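Local coordinates for protein L-2,4-diaminobutyric acid acetyltransferase (PDB 6SJY) that catalyses the acetyl-CoA-dependent acetylation of L-2,4-diaminobutyrate to N-acetyldiaminobutyrate, a step in the biosynthesis of the chemical chaperone ectoine, at residues T5-V10 against E55-I60; W23-D28 against Q80-S85; A105-R110 against P165-I170. All coordinates share one frame; numbering follows the deposited sequence.

Contact 1: residues T5-V10 against E55-I60; sequences TGTEVV and EHEGDI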
ATOM      1  N   THR A   5      15.489 -33.055   1.276  1.00 91.83           N
ATOM      2  CA  THR A   5      15.035 -33.597   2.617  1.00 86.35           C
ATOM      3  C   THR A   5      13.839 -32.829   3.346  1.00 84.15           C
ATOM      4  O   THR A   5      13.591 -33.024   4.570  1.00 72.01           O
ATOM      5  CB  THR A   5      16.265 -33.839   3.596  1.00 90.92           C
ATOM      6  OG1 THR A   5      16.733 -32.612   4.200  1.00 85.23           O
ATOM      7  CG2 THR A   5      17.457 -34.531   2.851  1.00 86.99           C
ATOM      8  N   GLY A   6      13.090 -31.999   2.600  1.00 92.54           N
ATOM      9  CA  GLY A   6      11.913 -31.242   3.135  1.00 99.55           C
ATOM     10  C   GLY A   6      12.204 -30.059   4.070  1.00 91.85           C
ATOM     11  O   GLY A   6      11.307 -29.610   4.790  1.00 88.57           O
ATOM     12  N   THR A   7      13.458 -29.581   4.039  1.00 82.68           N
ATOM     13  CA  THR A   7      13.997 -28.507   4.906  1.00 75.92           C
ATOM     14  C   THR A   7      14.638 -27.322   4.125  1.00 69.87           C
ATOM     15  O   THR A   7      15.293 -26.460   4.689  1.00 66.24           O
ATOM     16  CB  THR A   7      15.063 -29.084   5.876  1.00 78.52           C
ATOM     17  OG1 THR A   7      15.273 -28.154   6.939  1.00 84.19           O
ATOM     18  CG2 THR A   7      16.427 -29.383   5.161  1.00 70.36           C
ATOM     19  N   GLU A   8      14.494 -27.312   2.818  1.00 66.17           N
ATOM     20  CA  GLU A   8      14.826 -26.160   2.071  1.00 62.92           C
ATOM     21  C   GLU A   8      13.675 -25.093   2.162  1.00 67.57           C
ATOM     22  O   GLU A   8      12.449 -25.360   2.450  1.00 59.62           O
ATOM     23  CB  GLU A   8      15.214 -26.536   0.657  1.00 64.31           C
ATOM     24  CG  GLU A   8      14.202 -27.407  -0.039  1.00 80.42           C
ATOM     25  CD  GLU A   8      13.942 -26.999  -1.474  1.00 93.92           C
ATOM     26  OE1 GLU A   8      12.754 -26.794  -1.830  1.00102.18           O
ATOM     27  OE2 GLU A   8      14.923 -26.873  -2.241  1.00101.95           O
ATOM     28  N   VAL A   9      14.125 -23.856   1.970  1.00 59.23           N
ATOM     29  CA  VAL A   9      13.262 -22.703   2.081  1.00 52.37           C
ATOM     30  C   VAL A   9      12.523 -22.677   0.786  1.00 48.23           C
ATOM     31  O   VAL A   9      13.138 -22.853  -0.255  1.00 44.62           O
ATOM     32  CB  VAL A   9      14.045 -21.397   2.244  1.00 53.82           C
ATOM     33  CG1 VAL A   9      13.077 -20.178   2.230  1.00 56.62           C
ATOM     34  CG2 VAL A   9      14.885 -21.434   3.529  1.00 50.04           C
ATOM     35  N   VAL A  10      11.208 -22.463   0.838  1.00 52.84           N
ATOM     36  CA  VAL A  10      10.392 -22.343  -0.410  1.00 49.72           C
ATOM     37  C   VAL A  10       9.763 -20.957  -0.584  1.00 46.68           C
ATOM     38  O   VAL A  10       9.398 -20.301   0.398  1.00 44.64           O
ATOM     39  CB  VAL A  10       9.295 -23.411  -0.475  1.00 57.45           C
ATOM     40  CG1 VAL A  10       9.912 -24.775  -0.819  1.00 58.74           C
ATOM     41  CG2 VAL A  10       8.554 -23.478   0.843  1.00 56.61           C
ATOM     42  N   GLU A  55       9.058 -19.474   2.856  1.00 44.74           N
ATOM     43  CA  GLU A  55       8.646 -20.365   3.944  1.00 51.89           C
ATOM     44  C   GLU A  55       9.625 -21.476   4.223  1.00 49.53           C
ATOM     45  O   GLU A  55      10.288 -22.023   3.317  1.00 49.52           O
ATOM     46  CB  GLU A  55       7.297 -20.986   3.613  1.00 52.06           C
ATOM     47  CG  GLU A  55       6.140 -20.201   4.171  1.00 60.21           C
ATOM     48  CD  GLU A  55       4.837 -20.464   3.435  1.00 65.73           C
ATOM     49  OE1 GLU A  55       4.876 -20.727   2.204  1.00 64.18           O
ATOM     50  OE2 GLU A  55       3.772 -20.386   4.105  1.00 71.33           O
ATOM     51  N   HIS A  56       9.666 -21.820   5.492  1.00 49.75           N
ATOM     52  CA  HIS A  56      10.508 -22.909   5.932  1.00 59.94           C
ATOM     53  C   HIS A  56       9.782 -23.728   6.988  1.00 56.95           C
ATOM     54  O   HIS A  56       9.492 -23.225   8.083  1.00 49.30           O
ATOM     55  CB  HIS A  56      11.818 -22.377   6.476  1.00 61.83           C
ATOM     56  CG  HIS A  56      12.814 -23.447   6.778  1.00 68.85           C
ATOM     57  ND1 HIS A  56      13.297 -23.669   8.052  1.00 61.27           N
ATOM     58  CD2 HIS A  56      13.407 -24.366   5.972  1.00 59.88           C
ATOM     59  CE1 HIS A  56      14.159 -24.665   8.015  1.00 63.14           C
ATOM     60  NE2 HIS A  56      14.238 -25.109   6.769  1.00 62.55           N
ATOM     61  N   GLU A  57       9.446 -24.970   6.616  1.00 59.70           N
ATOM     62  CA  GLU A  57       8.832 -25.917   7.546  1.00 63.47           C
ATOM     63  C   GLU A  57       7.525 -25.397   8.085  1.00 53.90           C
ATOM     64  O   GLU A  57       7.280 -25.405   9.291  1.00 53.62           O
ATOM     65  CB  GLU A  57       9.825 -26.272   8.645  1.00 66.96           C
ATOM     66  CG  GLU A  57      11.085 -26.817   8.004  1.00 75.73           C
ATOM     67  CD  GLU A  57      11.970 -27.562   8.968  1.00 82.72           C
ATOM     68  OE1 GLU A  57      11.888 -27.298  10.186  1.00 73.09           O
ATOM     69  OE2 GLU A  57      12.761 -28.389   8.468  1.00 77.45           O
ATOM     70  N   GLY A  58       6.697 -24.930   7.142  1.00 61.55           N
ATOM     71  CA  GLY A  58       5.390 -24.338   7.447  1.00 60.99           C
ATOM     72  C   GLY A  58       5.367 -22.920   7.988  1.00 62.35           C
ATOM     73  O   GLY A  58       4.297 -22.342   8.097  1.00 60.15           O
ATOM     74  N   ASP A  59       6.517 -22.351   8.358  1.00 59.16           N
ATOM     75  CA  ASP A  59       6.532 -20.965   8.845  1.00 58.89           C
ATOM     76  C   ASP A  59       7.017 -19.964   7.824  1.00 48.67           C
ATOM     77  O   ASP A  59       7.907 -20.248   7.033  1.00 54.17           O
ATOM     78  CB  ASP A  59       7.316 -20.876  10.119  1.00 59.73           C
ATOM     79  CG  ASP A  59       6.581 -21.538  11.254  1.00 70.05           C
ATOM     80  OD1 ASP A  59       5.324 -21.470  11.315  1.00 79.50           O
ATOM     81  OD2 ASP A  59       7.261 -22.128  12.086  1.00 70.55           O
ATOM     82  N   ILE A  60       6.358 -18.810   7.790  1.00 50.18           N
ATOM     83  CA  ILE A  60       6.851 -17.684   6.992  1.00 48.65           C
ATOM     84  C   ILE A  60       8.148 -17.177   7.599  1.00 44.08           C
ATOM     85  O   ILE A  60       8.225 -16.831   8.741  1.00 41.56           O
ATOM     86  CB  ILE A  60       5.836 -16.556   6.844  1.00 50.24           C
ATOM     87  CG1 ILE A  60       4.639 -17.160   6.086  1.00 55.28           C
ATOM     88  CG2 ILE A  60       6.415 -15.404   5.987  1.00 43.33           C
ATOM     89  CD1 ILE A  60       3.565 -16.196   5.649  1.00 65.19           C
TER

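Contact 2: residues W23-D28 against Q80-S85; sequences WELIRD and QVAVAS. With 9YT ((2~{S})-4-acetamido-2-azanyl-butanoic acid), chain E.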
ATOM      1  N   TRP A  23       1.929 -10.125   8.539  1.00 37.22           N
ATOM      2  CA  TRP A  23       1.939  -9.135   9.562  1.00 36.75           C
ATOM      3  C   TRP A  23       2.724  -9.589  10.806  1.00 42.59           C
ATOM      4  O   TRP A  23       3.440  -8.784  11.444  1.00 37.28           O
ATOM      5  CB  TRP A  23       0.503  -8.802   9.943  1.00 36.81           C
ATOM      6  CG  TRP A  23       0.353  -7.783  11.005  1.00 33.42           C
ATOM      7  CD1 TRP A  23       0.333  -6.444  10.832  1.00 31.69           C
ATOM      8  CD2 TRP A  23       0.134  -8.023  12.380  1.00 31.80           C
ATOM      9  NE1 TRP A  23       0.106  -5.813  12.012  1.00 35.16           N
ATOM     10  CE2 TRP A  23      -0.005  -6.770  12.996  1.00 34.55           C
ATOM     11  CE3 TRP A  23       0.029  -9.179  13.149  1.00 37.07           C
ATOM     12  CZ2 TRP A  23      -0.244  -6.629  14.354  1.00 35.36           C
ATOM     13  CZ3 TRP A  23      -0.197  -9.060  14.520  1.00 34.76           C
ATOM     14  CH2 TRP A  23      -0.309  -7.789  15.115  1.00 39.78           C
ATOM     15  N   GLU A  24       2.553 -10.844  11.199  1.00 43.04           N
ATOM     16  CA  GLU A  24       3.277 -11.356  12.373  1.00 40.60           C
ATOM     17  C   GLU A  24       4.790 -11.411  12.157  1.00 35.60           C
ATOM     18  O   GLU A  24       5.546 -11.063  13.051  1.00 40.33           O
ATOM     19  CB  GLU A  24       2.749 -12.730  12.772  1.00 44.70           C
ATOM     20  CG  GLU A  24       1.418 -12.568  13.489  1.00 50.98           C
ATOM     21  CD  GLU A  24       0.623 -13.859  13.633  1.00 57.85           C
ATOM     22  OE1 GLU A  24       0.997 -14.881  13.021  1.00 56.57           O
ATOM     23  OE2 GLU A  24      -0.398 -13.809  14.354  1.00 57.82           O
ATOM     24  N   LEU A  25       5.211 -11.778  10.956  1.00 32.35           N
ATOM     25  CA  LEU A  25       6.610 -11.691  10.605  1.00 37.88           C
ATOM     26  C   LEU A  25       7.138 -10.250  10.716  1.00 42.44           C
ATOM     27  O   LEU A  25       8.136  -9.982  11.356  1.00 41.35           O
ATOM     28  CB  LEU A  25       6.809 -12.216   9.230  1.00 35.10           C
ATOM     29  CG  LEU A  25       8.261 -12.149   8.701  1.00 39.56           C
ATOM     30  CD1 LEU A  25       9.181 -13.291   9.185  1.00 41.10           C
ATOM     31  CD2 LEU A  25       8.237 -12.138   7.174  1.00 39.79           C
ATOM     32  N   ILE A  26       6.431  -9.301  10.129  1.00 42.39           N
ATOM     33  CA  ILE A  26       6.903  -7.949  10.142  1.00 37.92           C
ATOM     34  C   ILE A  26       6.888  -7.490  11.605  1.00 38.14           C
ATOM     35  O   ILE A  26       7.850  -6.935  12.068  1.00 38.68           O
ATOM     36  CB  ILE A  26       6.083  -7.011   9.245  1.00 38.18           C
ATOM     37  CG1 ILE A  26       6.025  -7.486   7.785  1.00 39.83           C
ATOM     38  CG2 ILE A  26       6.624  -5.582   9.332  1.00 38.59           C
ATOM     39  CD1 ILE A  26       7.343  -7.906   7.241  1.00 47.41           C
ATOM     40  N   ARG A  27       5.852  -7.798  12.351  1.00 37.56           N
ATOM     41  CA  ARG A  27       5.815  -7.408  13.739  1.00 41.49           C
ATOM     42  C   ARG A  27       7.026  -7.935  14.565  1.00 45.46           C
ATOM     43  O   ARG A  27       7.547  -7.197  15.360  1.00 40.61           O
ATOM     44  CB  ARG A  27       4.513  -7.835  14.401  1.00 41.60           C
ATOM     45  CG  ARG A  27       4.272  -7.269  15.831  1.00 41.95           C
ATOM     46  CD  ARG A  27       3.444  -8.154  16.734  1.00 48.91           C
ATOM     47  NE  ARG A  27       3.826  -9.582  16.536  1.00 57.17           N
ATOM     48  CZ  ARG A  27       3.005 -10.631  16.682  1.00 56.84           C
ATOM     49  NH1 ARG A  27       1.735 -10.471  17.063  1.00 56.42           N
ATOM     50  NH2 ARG A  27       3.448 -11.859  16.437  1.00 56.43           N
ATOM     51  N   ASP A  28       7.451  -9.177  14.366  1.00 48.04           N
ATOM     52  CA  ASP A  28       8.497  -9.790  15.214  1.00 49.28           C
ATOM     53  C   ASP A  28       9.919  -9.318  14.873  1.00 52.69           C
ATOM     54  O   ASP A  28      10.845  -9.380  15.665  1.00 60.11           O
ATOM     55  CB  ASP A  28       8.414 -11.302  15.078  1.00 49.26           C
ATOM     56  CG  ASP A  28       7.093 -11.879  15.657  1.00 52.78           C
ATOM     57  OD1 ASP A  28       6.372 -11.217  16.455  1.00 61.11           O
ATOM     58  OD2 ASP A  28       6.746 -12.997  15.266  1.00 56.95           O
ATOM     59  N   GLN A  80       8.902  -3.430   1.293  1.00 36.91           N
ATOM     60  CA  GLN A  80       9.461  -4.032   2.488  1.00 34.83           C
ATOM     61  C   GLN A  80      10.219  -5.311   2.135  1.00 35.92           C
ATOM     62  O   GLN A  80       9.823  -6.051   1.222  1.00 32.01           O
ATOM     63  CB  GLN A  80       8.426  -4.312   3.560  1.00 35.90           C
ATOM     64  CG  GLN A  80       7.714  -3.098   4.064  1.00 47.24           C
ATOM     65  CD  GLN A  80       6.883  -3.307   5.335  1.00 47.64           C
ATOM     66  OE1 GLN A  80       5.766  -3.834   5.311  1.00 41.63           O
ATOM     67  NE2 GLN A  80       7.396  -2.808   6.439  1.00 54.26           N
ATOM     68  N   VAL A  81      11.301  -5.553   2.875  1.00 33.47           N
ATOM     69  CA  VAL A  81      12.028  -6.792   2.817  1.00 38.63           C
ATOM     70  C   VAL A  81      12.203  -7.217   4.244  1.00 35.13           C
ATOM     71  O   VAL A  81      12.726  -6.457   5.035  1.00 40.85           O
ATOM     72  CB  VAL A  81      13.407  -6.597   2.178  1.00 42.83           C
ATOM     73  CG1 VAL A  81      14.090  -7.942   2.016  1.00 43.03           C
ATOM     74  CG2 VAL A  81      13.249  -5.906   0.839  1.00 36.84           C
ATOM     75  N   ALA A  82      11.707  -8.398   4.594  1.00 34.57           N
ATOM     76  CA  ALA A  82      11.778  -8.892   5.970  1.00 32.91           C
ATOM     77  C   ALA A  82      12.257 -10.324   5.930  1.00 39.45           C
ATOM     78  O   ALA A  82      11.859 -11.065   5.017  1.00 37.17           O
ATOM     79  CB  ALA A  82      10.423  -8.890   6.600  1.00 36.92           C
ATOM     80  N   VAL A  83      13.083 -10.691   6.912  1.00 38.76           N
ATOM     81  CA  VAL A  83      13.630 -12.045   7.103  1.00 40.63           C
ATOM     82  C   VAL A  83      13.583 -12.275   8.579  1.00 35.49           C
ATOM     83  O   VAL A  83      14.097 -11.494   9.346  1.00 39.97           O
ATOM     84  CB  VAL A  83      15.089 -12.237   6.615  1.00 45.26           C
ATOM     85  CG1 VAL A  83      15.559 -13.665   6.923  1.00 48.43           C
ATOM     86  CG2 VAL A  83      15.221 -11.995   5.113  1.00 45.96           C
ATOM     87  N   ALA A  84      12.921 -13.340   8.995  1.00 42.38           N
ATOM     88  CA  ALA A  84      12.827 -13.697  10.412  1.00 48.54           C
ATOM     89  C   ALA A  84      14.228 -13.772  11.063  1.00 47.87           C
ATOM     90  O   ALA A  84      15.180 -14.209  10.429  1.00 42.08           O
ATOM     91  CB  ALA A  84      12.128 -15.045  10.565  1.00 47.25           C
ATOM     92  N   SER A  85      14.313 -13.338  12.309  1.00 45.28           N
ATOM     93  CA  SER A  85      15.555 -13.404  13.085  1.00 55.97           C
ATOM     94  C   SER A  85      16.236 -14.746  13.064  1.00 52.65           C
ATOM     95  O   SER A  85      17.400 -14.824  12.788  1.00 58.27           O
ATOM     96  CB  SER A  85      15.282 -13.069  14.521  1.00 51.56           C
ATOM     97  OG  SER A  85      15.548 -11.718  14.607  1.00 64.62           O
TER
HETATM   98  C01 9YT E 202      14.126  -1.939   1.095  0.80 49.93           C
HETATM   99  C02 9YT E 202      13.590  -1.890   2.476  0.80 67.56           C
HETATM  100  O03 9YT E 202      14.227  -2.564   3.339  0.80 63.18           O
HETATM  101  N04 9YT E 202      12.426  -0.939   2.438  0.80 55.99           N
HETATM  102  C05 9YT E 202      11.466  -0.604   3.464  0.80 50.73           C
HETATM  103  C06 9YT E 202      11.863   0.402   4.471  0.80 55.13           C
HETATM  104  C07 9YT E 202      10.632   0.962   5.129  0.80 63.43           C
HETATM  105  N08 9YT E 202      11.032   1.874   6.181  0.80 64.74           N
HETATM  106  C09 9YT E 202       9.735  -0.149   5.682  0.80 67.30           C
HETATM  107  O10 9YT E 202       8.523   0.131   5.608  0.80 58.27           O
HETATM  108  O11 9YT E 202      10.182  -1.261   6.151  0.80 71.64           O

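Contact 3: residues A105-R110 against P165-I170; sequences ACHGVR and PFFNDI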
ATOM      1  N   ALA A 105       5.315 -10.721 -13.861  1.00 37.38           N
ATOM      2  CA  ALA A 105       4.807  -9.383 -13.675  1.00 38.24           C
ATOM      3  C   ALA A 105       5.892  -8.271 -13.606  1.00 41.09           C
ATOM      4  O   ALA A 105       5.552  -7.086 -13.606  1.00 39.13           O
ATOM      5  CB  ALA A 105       3.938  -9.353 -12.442  1.00 39.91           C
ATOM      6  N   CYS A 106       7.167  -8.663 -13.560  1.00 40.45           N
ATOM      7  CA  CYS A 106       8.277  -7.725 -13.569  1.00 43.10           C
ATOM      8  C   CYS A 106       8.857  -7.556 -14.969  1.00 48.93           C
ATOM      9  O   CYS A 106       9.887  -6.906 -15.152  1.00 44.66           O
ATOM     10  CB  CYS A 106       9.355  -8.168 -12.585  1.00 38.75           C
ATOM     11  SG  CYS A 106       8.786  -7.916 -10.896  1.00 42.54           S
ATOM     12  N   HIS A 107       8.164  -8.059 -15.972  1.00 43.28           N
ATOM     13  CA  HIS A 107       8.645  -7.917 -17.315  1.00 43.04           C
ATOM     14  C   HIS A 107       8.612  -6.489 -17.711  1.00 38.74           C
ATOM     15  O   HIS A 107       7.624  -5.777 -17.470  1.00 43.75           O
ATOM     16  CB  HIS A 107       7.806  -8.738 -18.319  1.00 50.84           C
ATOM     17  CG  HIS A 107       8.174  -8.463 -19.741  1.00 55.05           C
ATOM     18  ND1 HIS A 107       9.283  -9.039 -20.331  1.00 55.40           N
ATOM     19  CD2 HIS A 107       7.631  -7.630 -20.669  1.00 50.44           C
ATOM     20  CE1 HIS A 107       9.413  -8.572 -21.555  1.00 49.70           C
ATOM     21  NE2 HIS A 107       8.414  -7.727 -21.791  1.00 54.60           N
ATOM     22  N   GLY A 108       9.662  -6.088 -18.409  1.00 40.39           N
ATOM     23  CA  GLY A 108       9.841  -4.701 -18.858  1.00 38.62           C
ATOM     24  C   GLY A 108      10.171  -3.656 -17.790  1.00 34.50           C
ATOM     25  O   GLY A 108      10.115  -2.495 -18.061  1.00 40.08           O
ATOM     26  N   VAL A 109      10.427  -4.058 -16.565  1.00 35.51           N
ATOM     27  CA  VAL A 109      10.960  -3.134 -15.558  1.00 36.69           C
ATOM     28  C   VAL A 109      12.395  -2.702 -16.004  1.00 37.53           C
ATOM     29  O   VAL A 109      13.176  -3.513 -16.368  1.00 36.30           O
ATOM     30  CB  VAL A 109      11.002  -3.839 -14.171  1.00 35.98           C
ATOM     31  CG1 VAL A 109      11.783  -3.080 -13.118  1.00 33.44           C
ATOM     32  CG2 VAL A 109       9.558  -4.025 -13.635  1.00 37.09           C
ATOM     33  N   ARG A 110      12.675  -1.417 -15.945  1.00 34.98           N
ATOM     34  CA  ARG A 110      13.931  -0.810 -16.274  1.00 33.26           C
ATOM     35  C   ARG A 110      14.655  -0.178 -15.060  1.00 35.96           C
ATOM     36  O   ARG A 110      15.816   0.113 -15.154  1.00 33.65           O
ATOM     37  CB  ARG A 110      13.687   0.194 -17.388  1.00 33.59           C
ATOM     38  CG  ARG A 110      13.309  -0.452 -18.726  1.00 33.73           C
ATOM     39  CD  ARG A 110      12.957   0.596 -19.755  1.00 37.28           C
ATOM     40  NE  ARG A 110      12.491  -0.075 -20.962  1.00 41.04           N
ATOM     41  CZ  ARG A 110      13.272  -0.581 -21.905  1.00 38.01           C
ATOM     42  NH1 ARG A 110      14.570  -0.452 -21.822  1.00 40.69           N
ATOM     43  NH2 ARG A 110      12.753  -1.247 -22.909  1.00 40.60           N
ATOM     44  N   PRO A 165      19.482   2.384 -15.229  1.00 37.46           N
ATOM     45  CA  PRO A 165      18.614   1.556 -16.076  1.00 37.05           C
ATOM     46  C   PRO A 165      19.150   0.192 -16.450  1.00 39.75           C
ATOM     47  O   PRO A 165      20.354  -0.017 -16.494  1.00 39.07           O
ATOM     48  CB  PRO A 165      18.421   2.420 -17.277  1.00 40.68           C
ATOM     49  CG  PRO A 165      19.690   3.192 -17.363  1.00 39.47           C
ATOM     50  CD  PRO A 165      20.230   3.366 -15.988  1.00 38.00           C
ATOM     51  N   PHE A 166      18.238  -0.774 -16.520  1.00 36.58           N
ATOM     52  CA  PHE A 166      18.489  -2.074 -17.071  1.00 35.33           C
ATOM     53  C   PHE A 166      17.211  -2.490 -17.836  1.00 37.16           C
ATOM     54  O   PHE A 166      16.292  -1.677 -18.059  1.00 35.40           O
ATOM     55  CB  PHE A 166      18.909  -3.058 -15.998  1.00 40.38           C
ATOM     56  CG  PHE A 166      17.823  -3.401 -14.999  1.00 40.88           C
ATOM     57  CD1 PHE A 166      17.394  -2.466 -14.048  1.00 42.05           C
ATOM     58  CD2 PHE A 166      17.298  -4.678 -14.956  1.00 46.48           C
ATOM     59  CE1 PHE A 166      16.426  -2.776 -13.128  1.00 45.18           C
ATOM     60  CE2 PHE A 166      16.338  -5.001 -14.023  1.00 50.19           C
ATOM     61  CZ  PHE A 166      15.891  -4.039 -13.119  1.00 47.11           C
ATOM     62  N   PHE A 167      17.191  -3.705 -18.334  1.00 37.66           N
ATOM     63  CA  PHE A 167      15.993  -4.217 -18.966  1.00 43.90           C
ATOM     64  C   PHE A 167      15.733  -5.613 -18.457  1.00 40.08           C
ATOM     65  O   PHE A 167      16.437  -6.502 -18.789  1.00 46.68           O
ATOM     66  CB  PHE A 167      16.056  -4.149 -20.500  1.00 45.03           C
ATOM     67  CG  PHE A 167      14.750  -4.588 -21.150  1.00 49.90           C
ATOM     68  CD1 PHE A 167      13.597  -3.805 -21.009  1.00 47.67           C
ATOM     69  CD2 PHE A 167      14.648  -5.821 -21.793  1.00 56.41           C
ATOM     70  CE1 PHE A 167      12.383  -4.208 -21.536  1.00 54.19           C
ATOM     71  CE2 PHE A 167      13.434  -6.232 -22.343  1.00 60.51           C
ATOM     72  CZ  PHE A 167      12.293  -5.429 -22.197  1.00 52.76           C
ATOM     73  N   ASN A 168      14.710  -5.766 -17.623  1.00 45.00           N
ATOM     74  CA  ASN A 168      14.295  -7.035 -17.064  1.00 45.88           C
ATOM     75  C   ASN A 168      13.414  -7.818 -18.055  1.00 53.82           C
ATOM     76  O   ASN A 168      12.187  -7.582 -18.204  1.00 49.74           O
ATOM     77  CB  ASN A 168      13.536  -6.809 -15.751  1.00 44.05           C
ATOM     78  CG  ASN A 168      13.513  -8.046 -14.866  1.00 45.38           C
ATOM     79  OD1 ASN A 168      14.534  -8.668 -14.675  1.00 48.23           O
ATOM     80  ND2 ASN A 168      12.358  -8.401 -14.326  1.00 44.52           N
ATOM     81  N   ASP A 169      14.055  -8.753 -18.737  1.00 61.62           N
ATOM     82  CA  ASP A 169      13.442  -9.462 -19.833  1.00 73.12           C
ATOM     83  C   ASP A 169      12.832 -10.781 -19.314  1.00 74.04           C
ATOM     84  O   ASP A 169      13.549 -11.650 -18.835  1.00 67.83           O
ATOM     85  CB  ASP A 169      14.488  -9.702 -20.908  1.00 82.01           C
ATOM     86  CG  ASP A 169      13.922 -10.410 -22.090  1.00 82.26           C
ATOM     87  OD1 ASP A 169      12.948  -9.890 -22.668  1.00 75.99           O
ATOM     88  OD2 ASP A 169      14.435 -11.499 -22.407  1.00 90.64           O
ATOM     89  N   ILE A 170      11.527 -10.931 -19.527  1.00 77.43           N
ATOM     90  CA  ILE A 170      10.576 -11.638 -18.608  1.00 91.82           C
ATOM     91  C   ILE A 170      11.211 -11.959 -17.240  1.00 91.25           C
ATOM     92  O   ILE A 170      10.925 -11.316 -16.235  1.00 87.83           O
ATOM     93  CB  ILE A 170       9.847 -12.890 -19.256  1.00 90.42           C
ATOM     94  CG1 ILE A 170      10.359 -14.234 -18.691  1.00 96.34           C
ATOM     95  CG2 ILE A 170       9.871 -12.893 -20.797  1.00 79.20           C
ATOM     96  CD1 ILE A 170       9.843 -14.574 -17.295  1.00 90.28           C
TER
HETATM   97  O   HOH W   1      16.365   0.307 -19.793  1.00 33.70           O

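Contact 1: residues T5-V10 against E55-I60
Thr-7 and His-56 meet through two acceptors and one donor: NE2 of His-56 gives a hydrogen bond to Thr-7 O at 2.7 Å and reaches Thr-7 OG1 at 3.2 Å. The carbonyl oxygen lies in the ring plane, but the nitrogen stands well above the carbonyl plane and the N-H...O angle is only 131°, consistent with one N-H shared by two oxygens. Thr-7 OG1 in turn donates to Glu-57 OE2 at 3.0 Å, meeting it from above the carboxylate plane; with OG1 anti to the backbone N (chi1 -163°), the hydroxyl stands beside its own carbonyl, where both bonds can be made. Glu-57 CG also covers one face of the imidazole, 3.7 Å above its centre. Further along, Val-10 and Glu-55 form an antiparallel hydrogen-bonded pair, with Val-10 N to Glu-55 O at 2.7 Å and Glu-55 N to Val-10 O at 2.6 Å, joining strand 10-12 to strand 52-56 at the sheet margin. A type I' turn from His-56 to Asp-59 sets the histidine and Glu-57, while the Glu-55 carboxylate bridges Arg-21 and Arg-12. The Glu-57 carboxylate probably polarises the Thr-7 hydroxyl and so makes its oxygen a better acceptor for the His-56 N-H.

Contact 2: residues W23-D28 against Q80-S85
Ile-26 and Leu-25 approach Ala-82 with different branches, so that one methyl of the strand is met by two side chains of the helix. The CD1 tip of Ile-26 comes to 3.3 Å from Ala-82 CB, tighter than ordinary van der Waals contact, while CD2 of Leu-25 touches the same methyl at 4.0 Å. Leu-25 places its CG anti to the backbone N (chi1 178°), and its two methyls then part: CD2 meets Ala-82, and CD1 rests on Ala-84 CB at 3.7 Å, two residues further on, just past the end of the strand. The Ile-26 and Gln-80 side chains cross obliquely, CG2 of Ile-26 coming to 4.1 Å from NE2 of Gln-80.

Helix 19-29 thus lies across strand 75-83 at 79°, their short axes approaching to 8.4 Å, as a helix covering one face of the central sheet of the GNAT fold. The small Ala-82 is consistent with so close an approach of the Ile-26 methyl; Leu-25 also reaches Ile-60 and Phe-63 of the adjoining strand 59-68. Val-81 points to the other face, toward Leu-126 and Phe-127 of helix 121-133.

Gln-80 carries the contact into the product pocket. Its extended chain presents NE2 to the carboxylate oxygen O11 of the bound acetylated product at 3.2 Å, in a nearly straight bond of 171°. The amide is fixed from several sides, since OE1 is bonded to Tyr-40 OH and NE2 also to the carbonyl of Asp-33, whose carboxylate itself holds the product. A leucine in its place would probably leave the product carboxylate without this N-H and the Tyr-40 hydroxyl without its amide partner. Outside the pocket, Trp-23 packs on Pro-150 of the second subunit.

Contact 3: residues A105-R110 against P165-I170
Gly-108 and Asn-168 begin a ladder of backbone hydrogen bonds that ties the type II turn from Cys-106 to Val-109 to the C-terminal end of the modelled chain, where the chain enters strand 111-115 of the GNAT sheet and has left its sheet neighbour 158-163. Gly-108 N meets Asn-168 O at 2.9 Å, Asn-168 N meets Val-109 O at 3.0 Å and Phe-166 N meets Arg-110 O at 2.9 Å. Among polar side chains, Asn-168 leads: its ND2 bonds Cys-106 O at 3.0 Å and 171°, from the opposite face of that carbonyl to the turn's own Val-109 N, and also reaches Met-101 O, so one amide joins the turn to the end of helix 92-101.

Aromatic contacts occupy the outer side. Phe-167 turns its edge toward the face of His-107 in an offset edge-to-face pair, the planes at 80°. Its CD1 also sits over one face of the Arg-110 guanidinium, toward the rim and 3.2 Å above the plane. Apolar packing takes the inner side, where Val-109 CG1 touches Phe-166 CZ at 4.2 Å beside Met-101. One water lies at the guanidinium edge, accepting from Arg-110 NH1 at 2.8 Å and donating to Phe-166 O.

Overall arrangement
The three contacts lie on or beside one mixed sheet: contact 1 at its first strand, contact 2 on the face of strand 75-83, contact 3 in loops next to strands 111-115 and 158-163. Contacts 1 and 2, with centres about 16 Å apart, alternate along the chain and touch directly where Ile-60 O packs on Leu-25 CD1 at 3.7 Å; strands 59-68 and 75-83, neighbours in the sheet, link them. Contact 2 alone holds a residue of the product pocket, Gln-80. Contact 3 follows both in sequence and lies across the chain's centre from contact 2: their centres are about 27 Å apart and their nearest atoms about 12 Å. From contact 1 its nearest atoms are about 17 Å away.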